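Long-range contacts in lipoprotein outS (PDB 3UTK), which serves as the pilotin of the type II secretion system, interacting with the secretin OutD, and is required for moving pectate lyases and cellulases across the outer membrane: residues S45-L50 / Q91-L96; K74-V79 / T123-A128. All blocks are in the same frame, centred on the assembly; numbering follows the deposited sequence.

Contact 1 of 2, residues S45-L50 / Q91-L96; sequences SQLASL and QSLPQL
Ser45 O accepts a routine helical hydrogen bond from Ser49 N at 3.1 Å, and Ser45 also meets the second segment: its CA lies 4.1 Å from Leu96 CD2. Across the contact itself the chemistry is apolar, carried by two leucines of 91-96 set against one turn of helix 40-60.

Ala48 is the point of closest packing. Its CB meets the branch of Leu96 at two neighbouring atoms, with 3.5 Å to CD2, shorter than usual for a carbon pair, and an equal distance to CG. CD2 thus sits alongside the turn from Ser45 to Ala48. Leu93 approaches the same turn with its CD1, which rests over the backbone at 3.6 Å from Ala48 N and reaches Leu47 CB at 3.8 Å. The CA-CB bond of Leu93 is not aimed at the helix. Placing CG opposite the backbone N (chi1 -179°) swings the branch across, and CD1 lands between Leu47 and Ala48.

The backbones come nearest at Ala48 and Leu93, whose CA atoms are 6.0 Å apart, consistent with the short side chain of Ala48. Leu93 and Leu47 are both buried and continue onto helix 69-82, at Val77 and Ala80 respectively, while Leu96 is partly exposed and also leans on Ile44. Leu93 O also receives a hydrogen bond from Ser97 OG, one turn on.

The arrangement joins the N-terminal part of helix 94-106 and the residues leading into it to the long helix 40-60, a leucine-alanine packing within the nested helical hairpins of the pilotin fold.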
ATOM      1  N   SER A  45      -4.444  -4.455   8.383  1.00 39.54           N
ATOM      2  CA  SER A  45      -5.300  -3.552   7.623  1.00 40.42           C
ATOM      3  C   SER A  45      -4.552  -2.299   7.185  1.00 38.69           C
ATOM      4  O   SER A  45      -4.783  -1.772   6.092  1.00 38.05           O
ATOM      5  CB  SER A  45      -6.505  -3.146   8.464  1.00 43.03           C
ATOM      6  OG  SER A  45      -7.411  -4.224   8.582  1.00 48.76           O
ATOM      7  N   GLN A  46      -3.667  -1.817   8.050  1.00 35.65           N
ATOM      8  CA  GLN A  46      -2.912  -0.607   7.756  1.00 33.43           C
ATOM      9  C   GLN A  46      -1.918  -0.838   6.625  1.00 29.49           C
ATOM     10  O   GLN A  46      -1.795  -0.010   5.726  1.00 27.96           O
ATOM     11  CB  GLN A  46      -2.202  -0.080   9.012  1.00 37.14           C
ATOM     12  CG  GLN A  46      -3.161   0.518  10.040  1.00 42.00           C
ATOM     13  CD  GLN A  46      -2.464   1.268  11.163  1.00 45.25           C
ATOM     14  OE1 GLN A  46      -1.237   1.382  11.195  1.00 45.59           O
ATOM     15  NE2 GLN A  46      -3.256   1.788  12.094  1.00 47.58           N
ATOM     16  N   LEU A  47      -1.207  -1.963   6.674  1.00 27.63           N
ATOM     17  CA  LEU A  47      -0.237  -2.289   5.633  1.00 25.54           C
ATOM     18  C   LEU A  47      -0.921  -2.514   4.291  1.00 26.25           C
ATOM     19  O   LEU A  47      -0.425  -2.066   3.256  1.00 25.49           O
ATOM     20  CB  LEU A  47       0.576  -3.524   6.015  1.00 26.83           C
ATOM     21  CG  LEU A  47       1.370  -3.383   7.311  1.00 25.84           C
ATOM     22  CD1 LEU A  47       2.103  -4.684   7.630  1.00 28.20           C
ATOM     23  CD2 LEU A  47       2.341  -2.223   7.214  1.00 28.01           C
ATOM     24  N   ALA A  48      -2.062  -3.203   4.321  1.00 25.04           N
ATOM     25  CA  ALA A  48      -2.796  -3.525   3.104  1.00 24.69           C
ATOM     26  C   ALA A  48      -3.279  -2.253   2.431  1.00 25.89           C
ATOM     27  O   ALA A  48      -3.295  -2.156   1.203  1.00 27.49           O
ATOM     28  CB  ALA A  48      -3.978  -4.462   3.405  1.00 24.92           C
ATOM     29  N   SER A  49      -3.665  -1.279   3.244  1.00 23.40           N
ATOM     30  CA  SER A  49      -4.084   0.020   2.734  1.00 23.46           C
ATOM     31  C   SER A  49      -2.950   0.741   1.992  1.00 23.43           C
ATOM     32  O   SER A  49      -3.174   1.373   0.958  1.00 21.10           O
ATOM     33  CB  SER A  49      -4.623   0.887   3.877  1.00 22.81           C
ATOM     34  OG  SER A  49      -4.907   2.204   3.433  1.00 24.19           O
ATOM     35  N   LEU A  50      -1.735   0.647   2.523  1.00 22.05           N
ATOM     36  CA  LEU A  50      -0.574   1.280   1.901  1.00 21.37           C
ATOM     37  C   LEU A  50      -0.238   0.573   0.592  1.00 19.52           C
ATOM     38  O   LEU A  50       0.055   1.208  -0.403  1.00 18.83           O
ATOM     39  CB  LEU A  50       0.636   1.252   2.846  1.00 23.00           C
ATOM     40  CG  LEU A  50       0.620   2.224   4.029  1.00 23.59           C
ATOM     41  CD1 LEU A  50       1.738   1.898   5.023  1.00 25.15           C
ATOM     42  CD2 LEU A  50       0.736   3.667   3.555  1.00 24.03           C
ATOM     43  N   GLN A  91      -0.316 -13.346   7.527  1.00 54.04           N
ATOM     44  CA  GLN A  91      -0.774 -14.241   6.457  1.00 53.15           C
ATOM     45  C   GLN A  91      -1.751 -13.620   5.447  1.00 56.03           C
ATOM     46  O   GLN A  91      -1.651 -13.856   4.232  1.00 51.07           O
ATOM     47  CB  GLN A  91      -1.377 -15.520   7.057  1.00 57.47           C
ATOM     48  CG  GLN A  91      -0.348 -16.458   7.671  1.00 59.95           C
ATOM     49  CD  GLN A  91      -0.085 -16.173   9.139  1.00 64.76           C
ATOM     50  OE1 GLN A  91      -0.701 -15.290   9.736  1.00 66.66           O
ATOM     51  NE2 GLN A  91       0.826 -16.932   9.732  1.00 67.98           N
ATOM     52  N   SER A  92      -2.683 -12.817   5.947  1.00 59.11           N
ATOM     53  CA  SER A  92      -3.742 -12.264   5.115  1.00 55.60           C
ATOM     54  C   SER A  92      -3.395 -10.902   4.510  1.00 51.45           C
ATOM     55  O   SER A  92      -4.276 -10.050   4.376  1.00 55.08           O
ATOM     56  CB  SER A  92      -5.028 -12.136   5.930  1.00 59.17           C
ATOM     57  OG  SER A  92      -4.834 -11.277   7.041  1.00 60.16           O
ATOM     58  N   LEU A  93      -2.138 -10.701   4.114  1.00 48.31           N
ATOM     59  CA  LEU A  93      -1.717  -9.385   3.598  1.00 45.01           C
ATOM     60  C   LEU A  93      -1.856  -9.171   2.077  1.00 45.69           C
ATOM     61  O   LEU A  93      -2.421  -8.168   1.644  1.00 45.60           O
ATOM     62  CB  LEU A  93      -0.288  -9.022   4.058  1.00 44.12           C
ATOM     63  CG  LEU A  93       0.213  -7.646   3.582  1.00 44.76           C
ATOM     64  CD1 LEU A  93      -0.721  -6.526   4.024  1.00 43.84           C
ATOM     65  CD2 LEU A  93       1.648  -7.356   4.041  1.00 43.67           C
ATOM     66  N   PRO A  94      -1.327 -10.100   1.260  1.00 44.99           N
ATOM     67  CA  PRO A  94      -1.398  -9.885  -0.196  1.00 44.66           C
ATOM     68  C   PRO A  94      -2.818  -9.889  -0.784  1.00 42.83           C
ATOM     69  O   PRO A  94      -3.152  -9.010  -1.580  1.00 44.29           O
ATOM     70  CB  PRO A  94      -0.594 -11.056  -0.764  1.00 44.78           C
ATOM     71  CG  PRO A  94       0.296 -11.505   0.378  1.00 45.89           C
ATOM     72  CD  PRO A  94      -0.526 -11.289   1.609  1.00 47.76           C
ATOM     73  N   GLN A  95      -3.634 -10.877  -0.428  1.00 45.56           N
ATOM     74  CA  GLN A  95      -5.011 -10.899  -0.904  1.00 46.00           C
ATOM     75  C   GLN A  95      -5.799  -9.694  -0.397  1.00 44.62           C
ATOM     76  O   GLN A  95      -6.595  -9.106  -1.135  1.00 43.03           O
ATOM     77  CB  GLN A  95      -5.723 -12.186  -0.496  1.00 47.35           C
ATOM     78  CG  GLN A  95      -7.156 -12.253  -1.012  1.00 51.71           C
ATOM     79  CD  GLN A  95      -7.233 -12.097  -2.522  1.00 56.86           C
ATOM     80  OE1 GLN A  95      -6.454 -12.700  -3.260  1.00 59.50           O
ATOM     81  NE2 GLN A  95      -8.166 -11.279  -2.987  1.00 58.40           N
ATOM     82  N   LEU A  96      -5.583  -9.329   0.864  1.00 42.39           N
ATOM     83  CA  LEU A  96      -6.296  -8.193   1.431  1.00 40.70           C
ATOM     84  C   LEU A  96      -5.947  -6.928   0.660  1.00 37.25           C
ATOM     85  O   LEU A  96      -6.811  -6.090   0.397  1.00 37.48           O
ATOM     86  CB  LEU A  96      -5.969  -8.011   2.914  1.00 43.51           C
ATOM     87  CG  LEU A  96      -6.631  -6.768   3.520  1.00 47.12           C
ATOM     88  CD1 LEU A  96      -8.155  -6.847   3.385  1.00 46.83           C
ATOM     89  CD2 LEU A  96      -6.231  -6.566   4.966  1.00 47.79           C
TER

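Contact 2 of 2, residues K74-V79 / T123-A128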
ATOM      1  N   LYS A  74       6.860  -6.175  -0.077  1.00 26.90           N
ATOM      2  CA  LYS A  74       8.083  -6.326   0.692  1.00 26.32           C
ATOM      3  C   LYS A  74       8.365  -5.040   1.458  1.00 26.13           C
ATOM      4  O   LYS A  74       8.893  -5.074   2.569  1.00 26.35           O
ATOM      5  CB  LYS A  74       9.250  -6.666  -0.236  1.00 28.50           C
ATOM      6  CG  LYS A  74      10.556  -6.949   0.476  1.00 35.09           C
ATOM      7  CD  LYS A  74      11.699  -7.067  -0.510  1.00 42.31           C
ATOM      8  CE  LYS A  74      11.456  -8.176  -1.522  1.00 48.53           C
ATOM      9  NZ  LYS A  74      12.717  -8.504  -2.264  1.00 52.72           N
ATOM     10  N   THR A  75       8.006  -3.903   0.862  1.00 23.68           N
ATOM     11  CA  THR A  75       8.203  -2.614   1.513  1.00 23.00           C
ATOM     12  C   THR A  75       7.306  -2.473   2.738  1.00 24.48           C
ATOM     13  O   THR A  75       7.737  -1.980   3.783  1.00 23.34           O
ATOM     14  CB  THR A  75       7.923  -1.449   0.555  1.00 23.04           C
ATOM     15  OG1 THR A  75       8.783  -1.558  -0.588  1.00 25.84           O
ATOM     16  CG2 THR A  75       8.180  -0.124   1.248  1.00 21.73           C
ATOM     17  N   ALA A  76       6.061  -2.922   2.617  1.00 24.65           N
ATOM     18  CA  ALA A  76       5.133  -2.868   3.738  1.00 23.43           C
ATOM     19  C   ALA A  76       5.623  -3.769   4.869  1.00 25.86           C
ATOM     20  O   ALA A  76       5.556  -3.405   6.044  1.00 25.38           O
ATOM     21  CB  ALA A  76       3.709  -3.272   3.290  1.00 23.75           C
ATOM     22  N   VAL A  77       6.117  -4.948   4.513  1.00 27.65           N
ATOM     23  CA  VAL A  77       6.650  -5.854   5.521  1.00 27.92           C
ATOM     24  C   VAL A  77       7.848  -5.214   6.229  1.00 27.04           C
ATOM     25  O   VAL A  77       7.953  -5.286   7.452  1.00 26.97           O
ATOM     26  CB  VAL A  77       7.003  -7.236   4.934  1.00 30.23           C
ATOM     27  CG1 VAL A  77       7.742  -8.078   5.950  1.00 31.16           C
ATOM     28  CG2 VAL A  77       5.732  -7.951   4.464  1.00 32.80           C
ATOM     29  N   ASN A  78       8.726  -4.559   5.469  1.00 26.84           N
ATOM     30  CA  ASN A  78       9.899  -3.903   6.055  1.00 28.04           C
ATOM     31  C   ASN A  78       9.529  -2.786   7.021  1.00 25.78           C
ATOM     32  O   ASN A  78      10.123  -2.655   8.091  1.00 25.59           O
ATOM     33  CB  ASN A  78      10.833  -3.372   4.967  1.00 32.75           C
ATOM     34  CG  ASN A  78      11.692  -4.465   4.355  1.00 40.32           C
ATOM     35  OD1 ASN A  78      11.606  -5.628   4.746  1.00 42.17           O
ATOM     36  ND2 ASN A  78      12.518  -4.096   3.381  1.00 44.26           N
ATOM     37  N   VAL A  79       8.560  -1.967   6.632  1.00 24.91           N
ATOM     38  CA  VAL A  79       8.037  -0.946   7.533  1.00 27.88           C
ATOM     39  C   VAL A  79       7.510  -1.588   8.822  1.00 26.92           C
ATOM     40  O   VAL A  79       7.775  -1.098   9.919  1.00 27.16           O
ATOM     41  CB  VAL A  79       6.936  -0.113   6.850  1.00 31.07           C
ATOM     42  CG1 VAL A  79       6.190   0.739   7.873  1.00 33.09           C
ATOM     43  CG2 VAL A  79       7.547   0.754   5.758  1.00 31.92           C
ATOM     44  N   THR A 123       4.287  10.150   0.078  1.00 20.47           N
ATOM     45  CA  THR A 123       5.745  10.283  -0.017  1.00 22.93           C
ATOM     46  C   THR A 123       6.577   9.407   0.948  1.00 22.71           C
ATOM     47  O   THR A 123       7.540   8.779   0.524  1.00 22.69           O
ATOM     48  CB  THR A 123       6.201  11.749   0.116  1.00 26.89           C
ATOM     49  OG1 THR A 123       5.545  12.547  -0.877  1.00 31.67           O
ATOM     50  CG2 THR A 123       7.702  11.849  -0.082  1.00 31.30           C
ATOM     51  N   PRO A 124       6.234   9.383   2.249  1.00 24.46           N
ATOM     52  CA  PRO A 124       7.060   8.568   3.153  1.00 25.69           C
ATOM     53  C   PRO A 124       7.105   7.080   2.778  1.00 24.78           C
ATOM     54  O   PRO A 124       8.159   6.442   2.897  1.00 25.69           O
ATOM     55  CB  PRO A 124       6.387   8.769   4.518  1.00 26.48           C
ATOM     56  CG  PRO A 124       5.711  10.104   4.403  1.00 25.85           C
ATOM     57  CD  PRO A 124       5.226  10.169   2.983  1.00 25.68           C
ATOM     58  N   PHE A 125       5.986   6.529   2.323  1.00 21.76           N
ATOM     59  CA  PHE A 125       5.972   5.122   1.949  1.00 21.71           C
ATOM     60  C   PHE A 125       6.700   4.909   0.621  1.00 20.96           C
ATOM     61  O   PHE A 125       7.440   3.942   0.466  1.00 22.63           O
ATOM     62  CB  PHE A 125       4.544   4.577   1.892  1.00 18.49           C
ATOM     63  CG  PHE A 125       4.470   3.081   1.786  1.00 19.37           C
ATOM     64  CD1 PHE A 125       4.905   2.276   2.821  1.00 23.43           C
ATOM     65  CD2 PHE A 125       3.967   2.481   0.641  1.00 19.40           C
ATOM     66  CE1 PHE A 125       4.833   0.891   2.718  1.00 24.94           C
ATOM     67  CE2 PHE A 125       3.893   1.104   0.531  1.00 20.02           C
ATOM     68  CZ  PHE A 125       4.327   0.308   1.568  1.00 22.96           C
ATOM     69  N   LEU A 126       6.502   5.817  -0.336  1.00 20.30           N
ATOM     70  CA  LEU A 126       7.209   5.702  -1.609  1.00 19.86           C
ATOM     71  C   LEU A 126       8.724   5.843  -1.405  1.00 21.87           C
ATOM     72  O   LEU A 126       9.515   5.184  -2.080  1.00 24.22           O
ATOM     73  CB  LEU A 126       6.698   6.719  -2.637  1.00 20.17           C
ATOM     74  CG  LEU A 126       5.184   6.726  -2.873  1.00 20.36           C
ATOM     75  CD1 LEU A 126       4.812   7.695  -3.984  1.00 22.77           C
ATOM     76  CD2 LEU A 126       4.637   5.334  -3.167  1.00 21.04           C
ATOM     77  N   ASP A 127       9.125   6.699  -0.471  1.00 23.92           N
ATOM     78  CA  ASP A 127      10.548   6.836  -0.136  1.00 26.25           C
ATOM     79  C   ASP A 127      11.133   5.518   0.387  1.00 28.24           C
ATOM     80  O   ASP A 127      12.259   5.131   0.040  1.00 30.61           O
ATOM     81  CB  ASP A 127      10.755   7.933   0.908  1.00 27.99           C
ATOM     82  CG  ASP A 127      10.757   9.328   0.305  1.00 33.21           C
ATOM     83  OD1 ASP A 127      10.649   9.456  -0.933  1.00 33.96           O
ATOM     84  OD2 ASP A 127      10.886  10.302   1.078  1.00 36.34           O
ATOM     85  N   ALA A 128      10.361   4.836   1.226  1.00 25.65           N
ATOM     86  CA  ALA A 128      10.771   3.553   1.796  1.00 26.99           C
ATOM     87  C   ALA A 128      10.961   2.509   0.702  1.00 27.10           C
ATOM     88  O   ALA A 128      11.787   1.601   0.811  1.00 26.34           O
ATOM     89  CB  ALA A 128       9.737   3.077   2.805  1.00 28.79           C
TER
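Phe125 brings the CE1–CZ side of its ring to helix 69-82 and meets three of that helix's side chains in different ways. The ring edge is turned to the backbone between Thr75 and Ala76: Phe125 CZ lies 3.8 Å from Ala76 N, and Ala76 CA sits in the ring plane at 3.9 Å from CE1. Ala76 CB adds a contact of 4.0 Å to CZ.

Thr75 comes at the ring differently. Its methyl CG2 makes an off-centre CH-pi contact, 4.2 Å from the centroid of the Phe125 ring and 29° from the ring normal. Having CG2 opposite the backbone N leaves OG1 beside that N, where it hydrogen-bonds to Thr71 O one turn earlier; the polar branch is thereby satisfied within its own helix while the methyl lies obliquely against the aromatic ring. The same CG2 is 3.9 Å from Ala128 CB, so one methyl serves two partners. Val79, a turn farther on, crosses the phenylalanine at a slant and brings CG2 near the ring plane, 4.1 Å from CE1.

Phe125 owes its reach to a first torsion of -168°, which sets CG opposite the backbone N and carries the ring across to the other helix. Ala128, one turn on from Phe125, sets its CB 4.3 Å from Val79 CG2. Leu50 and Ser54 of helix 40-60 also touch Phe125, which thus packs against two other helices.

With segment axes 10.1 Å apart and their directions 104° from each other, the crossing is close to a right angle, consistent with the nested, perpendicular helical hairpins of this fold.

Both contacts are buried, with centres 13 Å apart, and both are almost wholly apolar. They differ in shape: contact 1 packs leucine branches against an alanine and helix backbone, whereas contact 2 inserts an aromatic ring beside a threonine methyl. Contact 1 joins helix 40-60 to helix 94-106, and contact 2 joins helix 69-82 to helix 123-131, so along the sequence each contact has one segment lying between the two of the other. They touch directly: Leu47 CD2 packs 3.6 Å from the backbone Ala76 O, and Leu50 CD1 lies 3.9 Å from Phe125 CD1. Helix 40-60 thus serves both; Ser45 is exposed and Leu96 partly so in contact 1, whereas no touching residue of contact 2 is fully exposed.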